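Local coordinates for probable enoyl-CoA hydratase/isomerase (PDB 3SWX), which probably catalyses the hydration or isomerisation of enoyl-CoA thioesters, at residues 152-155 and 156-160; 162-165 and 166-170; 244-247 and 248-251. One frame throughout, in Å; residues are numbered along the deposited sequence.

Interaction 1 (152-155 and 156-160); sequences IRFP and RTAGW
The last turn of helix 150-158, in which Phe154 packs on Ala158 and Pro155 reaches Trp160, illustrates how a helix can be kinked by proline and then stopped by glycine. Two regular i to i+4 bonds carry the turn: Thr157 N donates to Arg153 O at 3.0 Å, and Ala158 N to Phe154 O at 2.8 Å. The third, from Gly159 N to Pro155 O, is weak, with an N-H...O angle of only 122°. Pro155 has no N-H to offer the preceding turn, and the helix bends there. Gly159 leaves helical geometry with a phi of 88° and also serves as the N-cap of helix 160-167, linking the two consecutive helices of this crotonase-like fold.

The side chains form three separate pairs. Phe154 presents its ring edge to the methyl of Ala158, CD1 lying 3.8 Å from CB and nearly in the ring plane with it. Further neighbours of the ring include Leu122, Ala163 and Met167, from helices 116-123 and 160-167. Across the junction, Pro155 CB stands 4.2 Å from Trp160 CE3, while the indole NE1 bonds to Asp125 of the second subunit.

Arg156 runs alongside Ile152, pointing the same way. Its chain leaves with CG anti to the backbone N and then bends at chi3 (-77°), which lays NH2 3.4 Å from Ile152 CG2 and turns one guanidinium face to Ile152 O. NH2 forms a salt bridge with Asp227 of the second subunit, an anion that may stabilise the charge beside the aliphatic branch. The guanidinium of Arg153 instead reaches back in its own chain, where NH1 and NH2 donate to the backbone carbonyls of Trp94 and Gln95.

Interaction 2 (162-165 and 166-170); sequences NAMR and WMLTA
Arg165 and Trp166, adjacent in sequence, fold back on one another, a compact example of an arginine lying over an indole. The aliphatic part comes first: Arg165 CG sits over the face of the six-membered ring, 3.9 Å from its centroid, in a CH-pi contact. Further out, the guanidinium lies flat on the same indole with the planes 28° apart, and its cation-pi contact is off-centre, CZ being 4.3 Å from that centroid. A bend at chi2 (60°) brings the chain back over the ring.

At the guanidinium edge, and in its plane, is Thr169 OG1. This hydroxyl does not accept from NH1; it donates to Arg165 O at 2.7 Å, in the carbonyl plane, and takes a bond from Asp171 N. Asp171 also forms a salt bridge with Arg165 NH1, and so links both side chains and probably steadies the cation over the ring. Trp166 is fixed in turn by Phe173, which stacks with it. Its single indole N-H is shared, bonding to Glu177 OE2 and only weakly to a water 2.8 Å from Trp166 NE1. That water donates to Asn162 OD1, an oxygen that also receives Gln185 NE2 of the second subunit.

Behind this polar side the methionines and leucine touch. Met164 CE meets Met167 CE at 3.7 Å, and Met164 SD lies 3.8 Å from Leu168 CD2. The i to i+4 backbone bonds, Met167 N to Ala163 O at 2.8 Å and Leu168 N to Met164 O at 2.9 Å, set their spacing. Helix 160-167 also sets Met167 against Ala150 of helix 150-158, while Met164 and Leu168 meet Ala219 and Thr215 on helix 209-225 of the second subunit.

Interaction 3 (244-247 and 248-251); sequences SEDA and TLGV
Glu245 O is gripped by two donors, Leu249 N at 3.0 Å and the hydroxyl OG1 of Thr248 at 2.9 Å. The setting is the first turn of helix 245-255, close to the C-terminus of this crotonase-like chain, and it is a clear case of a side chain supplementing helical backbone bonding. The hydrogen bond from the Leu249 amide is nearly straight, with an N-H...O angle of 170°, whereas the hydroxyl approaches tilted 27° from the carbonyl plane. Thr248 manages this because its OG1 sits between its own backbone N and carbonyl carbon (chi1 65°), facing back toward the N-terminal end of the helix.

Ser244 caps the start of the helix as its N-cap: OG accepts from Ala247 N at 3.2 Å and is itself bonded to Leu241 O, tying the cap to the end of the preceding helix, 227-242. The next residues bond to the chain terminus. Asp246 receives Val263 N on OD1 and Gly264 N on OD2, and Glu245 makes a salt bridge through OE1 with Arg265 NE. Since the terminal carboxylate of Arg265 also comes close to Asp246 OD2, the two backbone amides probably help offset the like charges there.

Further along, Gly250 N bonds to Asp246 O at 2.7 Å and Val251 N to Ala247 O at 2.9 Å, continuing the helix, while the side chain of Val251 packs on Leu72 of the third subunit. Where Leu249 crosses Asp246, its CD1 methyl rests 3.7 Å from the carboxylate oxygen OD1.

How the interactions relate
Along the chain the three contacts come in series, all within the crotonase-like part of the protein. Interactions 1 and 2 are neighbours, their centres 11 Å apart, on consecutive helices 150-158 and 160-167 that pack directly, with Ala163 CB 3.4 Å from Pro155 N. Both touch the second subunit, so this helical pair forms part of an intersubunit surface of the three-chain assembly. Interaction 3, on helix 245-255, is remote: its centre is 37 Å from that of interaction 1 and 46 Å from that of interaction 2, which lies across the chain's centre, and it meets the third subunit. One chain thus offers contacts to different partners at distant ends.

Interaction 1 (152-155 and 156-160)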
loop_
_atom_site.group_PDB
_atom_site.type_symbol
_atom_site.label_atom_id
_atom_site.label_comp_id
_atom_site.label_asym_id
_atom_site.label_seq_id
_atom_site.Cartn_x
_atom_site.Cartn_y
_atom_site.Cartn_z
ATOM N N ILE B 152 -6.537 8.884 -5.924
ATOM C CA ILE B 152 -6.798 7.455 -5.811
ATOM C C ILE B 152 -5.471 6.692 -5.697
ATOM O O ILE B 152 -5.281 5.902 -4.779
ATOM C CB ILE B 152 -7.579 6.923 -7.044
ATOM C CG1 ILE B 152 -8.930 7.616 -7.153
ATOM C CG2 ILE B 152 -7.738 5.364 -6.984
ATOM C CD1 ILE B 152 -9.587 7.522 -8.541
ATOM N N ARG B 153 -4.547 6.973 -6.617
ATOM C CA ARG B 153 -3.358 6.151 -6.777
ATOM C C ARG B 153 -2.186 6.535 -5.903
ATOM O O ARG B 153 -1.384 5.685 -5.606
ATOM C CB ARG B 153 -2.919 6.149 -8.241
ATOM C CG ARG B 153 -4.004 5.580 -9.153
ATOM C CD ARG B 153 -3.765 5.901 -10.588
ATOM N NE ARG B 153 -4.831 5.312 -11.401
ATOM C CZ ARG B 153 -5.191 5.724 -12.611
ATOM N NH1 ARG B 153 -4.612 6.761 -13.175
ATOM N NH2 ARG B 153 -6.177 5.104 -13.235
ATOM N N PHE B 154 -2.051 7.813 -5.548
ATOM C CA PHE B 154 -0.896 8.263 -4.785
ATOM C C PHE B 154 -0.976 7.667 -3.355
ATOM O O PHE B 154 -0.007 7.067 -2.880
ATOM C CB PHE B 154 -0.820 9.802 -4.814
ATOM C CG PHE B 154 0.559 10.411 -4.534
ATOM C CD1 PHE B 154 1.547 9.746 -3.858
ATOM C CD2 PHE B 154 0.788 11.736 -4.886
ATOM C CE1 PHE B 154 2.776 10.376 -3.575
ATOM C CE2 PHE B 154 1.994 12.357 -4.623
ATOM C CZ PHE B 154 3.000 11.671 -3.968
ATOM N N PRO B 155 -2.140 7.781 -2.679
ATOM C CA PRO B 155 -2.267 7.122 -1.377
ATOM C C PRO B 155 -2.091 5.599 -1.407
ATOM O O PRO B 155 -1.531 5.021 -0.473
ATOM C CB PRO B 155 -3.693 7.505 -0.933
ATOM C CG PRO B 155 -3.973 8.741 -1.652
ATOM C CD PRO B 155 -3.363 8.525 -3.004
ATOM N N ARG B 156 -2.558 4.953 -2.472
ATOM C CA ARG B 156 -2.402 3.498 -2.621
ATOM C C ARG B 156 -0.936 3.105 -2.786
ATOM O O ARG B 156 -0.485 2.170 -2.160
ATOM C CB ARG B 156 -3.242 2.978 -3.816
ATOM C CG ARG B 156 -3.514 1.458 -3.835
ATOM C CD ARG B 156 -4.132 1.016 -5.195
ATOM N NE ARG B 156 -5.489 1.397 -5.154
ATOM C CZ ARG B 156 -6.239 1.915 -6.109
ATOM N NH1 ARG B 156 -5.848 2.128 -7.365
ATOM N NH2 ARG B 156 -7.455 2.209 -5.734
ATOM N N THR B 157 -0.186 3.811 -3.631
ATOM C CA THR B 157 1.233 3.513 -3.793
ATOM C C THR B 157 2.107 3.953 -2.617
ATOM O O THR B 157 2.950 3.206 -2.172
ATOM C CB THR B 157 1.802 4.153 -5.055
ATOM O OG1 THR B 157 1.015 3.764 -6.179
ATOM C CG2 THR B 157 3.231 3.696 -5.275
ATOM N N ALA B 158 1.936 5.176 -2.136
ATOM C CA ALA B 158 2.878 5.762 -1.160
ATOM C C ALA B 158 2.456 5.581 0.297
ATOM O O ALA B 158 3.244 5.820 1.225
ATOM C CB ALA B 158 3.074 7.264 -1.481
ATOM N N GLY B 159 1.205 5.181 0.492
ATOM C CA GLY B 159 0.546 5.275 1.775
ATOM C C GLY B 159 -0.120 6.639 1.896
ATOM O O GLY B 159 0.311 7.629 1.293
ATOM N N TRP B 160 -1.172 6.691 2.702
ATOM C CA TRP B 160 -1.957 7.898 2.874
ATOM C C TRP B 160 -1.085 9.087 3.316
ATOM O O TRP B 160 -1.070 10.109 2.652
ATOM C CB TRP B 160 -3.083 7.633 3.882
ATOM C CG TRP B 160 -3.978 8.764 4.110
ATOM C CD1 TRP B 160 -3.806 9.769 5.012
ATOM C CD2 TRP B 160 -5.221 9.022 3.447
ATOM N NE1 TRP B 160 -4.872 10.649 4.953
ATOM C CE2 TRP B 160 -5.745 10.212 3.989
ATOM C CE3 TRP B 160 -5.950 8.350 2.449
ATOM C CZ2 TRP B 160 -6.964 10.754 3.573
ATOM C CZ3 TRP B 160 -7.164 8.892 2.036
ATOM C CH2 TRP B 160 -7.661 10.075 2.608
#

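Interaction 2 (162-165 and 166-170)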
loop_
_atom_site.group_PDB
_atom_site.type_symbol
_atom_site.label_atom_id
_atom_site.label_comp_id
_atom_site.label_asym_id
_atom_site.label_seq_id
_atom_site.Cartn_x
_atom_site.Cartn_y
_atom_site.Cartn_z
ATOM N N ASN B 162 2.244 9.685 3.303
ATOM C CA ASN B 162 3.266 10.121 2.347
ATOM C C ASN B 162 2.645 10.860 1.170
ATOM O O ASN B 162 3.184 11.891 0.734
ATOM C CB ASN B 162 4.158 8.950 1.867
ATOM C CG ASN B 162 5.129 8.444 2.950
ATOM O OD1 ASN B 162 5.581 9.200 3.794
ATOM N ND2 ASN B 162 5.453 7.162 2.902
ATOM N N ALA B 163 1.497 10.372 0.704
ATOM C CA ALA B 163 0.749 11.035 -0.363
ATOM C C ALA B 163 0.224 12.413 0.040
ATOM O O ALA B 163 0.401 13.401 -0.695
ATOM C CB ALA B 163 -0.415 10.134 -0.875
ATOM N N MET B 164 -0.386 12.497 1.208
ATOM C CA MET B 164 -0.966 13.772 1.661
ATOM C C MET B 164 0.074 14.862 1.975
ATOM O O MET B 164 -0.184 16.056 1.806
ATOM C CB MET B 164 -1.894 13.533 2.847
ATOM C CG MET B 164 -3.159 12.710 2.485
ATOM S SD MET B 164 -4.137 13.585 1.223
ATOM C CE MET B 164 -5.300 12.278 0.717
ATOM N N ARG B 165 1.231 14.443 2.462
ATOM C CA ARG B 165 2.349 15.343 2.692
ATOM C C ARG B 165 2.644 16.178 1.447
ATOM O O ARG B 165 2.954 17.380 1.550
ATOM C CB ARG B 165 3.590 14.530 3.081
ATOM C CG ARG B 165 4.894 15.321 3.114
ATOM C CD ARG B 165 4.818 16.439 4.100
ATOM N NE ARG B 165 6.031 17.250 4.095
ATOM C CZ ARG B 165 6.208 18.365 3.394
ATOM N NH1 ARG B 165 5.266 18.823 2.567
ATOM N NH2 ARG B 165 7.355 19.014 3.502
ATOM N N TRP B 166 2.554 15.537 0.281
ATOM C CA TRP B 166 2.800 16.214 -0.992
ATOM C C TRP B 166 1.535 16.761 -1.654
ATOM O O TRP B 166 1.556 17.889 -2.165
ATOM C CB TRP B 166 3.615 15.310 -1.953
ATOM C CG TRP B 166 4.824 14.775 -1.248
ATOM C CD1 TRP B 166 5.094 13.469 -0.955
ATOM C CD2 TRP B 166 5.904 15.538 -0.685
ATOM N NE1 TRP B 166 6.287 13.365 -0.275
ATOM C CE2 TRP B 166 6.794 14.619 -0.075
ATOM C CE3 TRP B 166 6.204 16.903 -0.632
ATOM C CZ2 TRP B 166 7.969 15.022 0.574
ATOM C CZ3 TRP B 166 7.372 17.306 0.027
ATOM C CH2 TRP B 166 8.246 16.364 0.605
ATOM N N MET B 167 0.432 16.017 -1.642
ATOM C CA MET B 167 -0.794 16.520 -2.288
ATOM C C MET B 167 -1.445 17.723 -1.566
ATOM O O MET B 167 -2.039 18.594 -2.221
ATOM C CB MET B 167 -1.821 15.394 -2.476
ATOM C CG MET B 167 -1.359 14.279 -3.419
ATOM S SD MET B 167 -2.710 13.165 -3.889
ATOM C CE MET B 167 -3.228 12.583 -2.276
ATOM N N LEU B 168 -1.297 17.819 -0.245
ATOM C CA LEU B 168 -1.993 18.879 0.510
ATOM C C LEU B 168 -1.214 20.186 0.580
ATOM O O LEU B 168 -1.797 21.245 0.833
ATOM C CB LEU B 168 -2.364 18.425 1.924
ATOM C CG LEU B 168 -3.270 17.183 2.080
ATOM C CD1 LEU B 168 -3.596 16.992 3.562
ATOM C CD2 LEU B 168 -4.569 17.311 1.279
ATOM N N THR B 169 0.093 20.103 0.384
ATOM C CA THR B 169 0.997 21.227 0.535
ATOM C C THR B 169 1.420 21.875 -0.784
ATOM O O THR B 169 1.857 23.018 -0.787
ATOM C CB THR B 169 2.287 20.774 1.220
ATOM O OG1 THR B 169 2.947 19.821 0.387
ATOM C CG2 THR B 169 2.012 20.166 2.621
ATOM N N ALA B 170 1.329 21.127 -1.883
ATOM C CA ALA B 170 1.930 21.510 -3.165
ATOM C C ALA B 170 3.470 21.637 -3.119
ATOM O O ALA B 170 4.046 22.203 -4.042
ATOM C CB ALA B 170 1.285 22.800 -3.719
HETATM O O HOH W 1 6.424 11.886 2.133
#

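Interaction 3 (244-247 and 248-251)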
loop_
_atom_site.group_PDB
_atom_site.type_symbol
_atom_site.label_atom_id
_atom_site.label_comp_id
_atom_site.label_asym_id
_atom_site.label_seq_id
_atom_site.Cartn_x
_atom_site.Cartn_y
_atom_site.Cartn_z
ATOM N N SER B 244 -2.517 -22.316 -24.519
ATOM C CA SER B 244 -1.895 -21.495 -25.545
ATOM C C SER B 244 -0.617 -22.148 -26.091
ATOM O O SER B 244 0.035 -22.960 -25.417
ATOM C CB SER B 244 -1.583 -20.100 -24.985
ATOM O OG SER B 244 -0.475 -20.155 -24.111
ATOM N N GLU B 245 -0.261 -21.783 -27.317
ATOM C CA GLU B 245 1.020 -22.207 -27.895
ATOM C C GLU B 245 2.205 -21.826 -27.014
ATOM O O GLU B 245 3.178 -22.590 -26.872
ATOM C CB GLU B 245 1.248 -21.535 -29.237
ATOM C CG GLU B 245 0.389 -22.040 -30.334
ATOM C CD GLU B 245 0.937 -21.628 -31.665
ATOM O OE1 GLU B 245 0.164 -21.035 -32.435
ATOM O OE2 GLU B 245 2.146 -21.868 -31.912
ATOM N N ASP B 246 2.133 -20.624 -26.459
ATOM C CA ASP B 246 3.230 -20.091 -25.660
ATOM C C ASP B 246 3.492 -20.888 -24.370
ATOM O O ASP B 246 4.657 -20.988 -23.939
ATOM C CB ASP B 246 3.000 -18.593 -25.366
ATOM C CG ASP B 246 3.316 -17.706 -26.574
ATOM O OD1 ASP B 246 3.933 -18.205 -27.541
ATOM O OD2 ASP B 246 2.970 -16.513 -26.552
ATOM N N ALA B 247 2.448 -21.455 -23.751
ATOM C CA ALA B 247 2.670 -22.293 -22.552
ATOM C C ALA B 247 3.500 -23.554 -22.884
ATOM O O ALA B 247 4.438 -23.905 -22.163
ATOM C CB ALA B 247 1.362 -22.655 -21.892
ATOM N N THR B 248 3.178 -24.220 -23.988
ATOM C CA THR B 248 3.971 -25.385 -24.411
ATOM C C THR B 248 5.401 -24.946 -24.783
ATOM O O THR B 248 6.385 -25.582 -24.371
ATOM C CB THR B 248 3.279 -26.221 -25.545
ATOM O OG1 THR B 248 3.166 -25.442 -26.744
ATOM C CG2 THR B 248 1.899 -26.659 -25.122
ATOM N N LEU B 249 5.530 -23.836 -25.502
ATOM C CA LEU B 249 6.868 -23.287 -25.772
ATOM C C LEU B 249 7.646 -22.978 -24.480
ATOM O O LEU B 249 8.818 -23.350 -24.329
ATOM C CB LEU B 249 6.778 -22.032 -26.654
ATOM C CG LEU B 249 6.460 -22.248 -28.141
ATOM C CD1 LEU B 249 6.159 -20.914 -28.858
ATOM C CD2 LEU B 249 7.610 -23.004 -28.843
ATOM N N GLY B 250 6.991 -22.304 -23.541
ATOM C CA GLY B 250 7.647 -21.905 -22.293
ATOM C C GLY B 250 8.021 -23.065 -21.381
ATOM O O GLY B 250 9.077 -23.064 -20.765
ATOM N N VAL B 251 7.153 -24.061 -21.284
ATOM C CA VAL B 251 7.437 -25.218 -20.430
ATOM C C VAL B 251 8.524 -26.093 -21.071
ATOM O O VAL B 251 9.431 -26.549 -20.369
ATOM C CB VAL B 251 6.149 -26.026 -20.084
ATOM C CG1 VAL B 251 6.496 -27.348 -19.373
ATOM C CG2 VAL B 251 5.206 -25.178 -19.229
#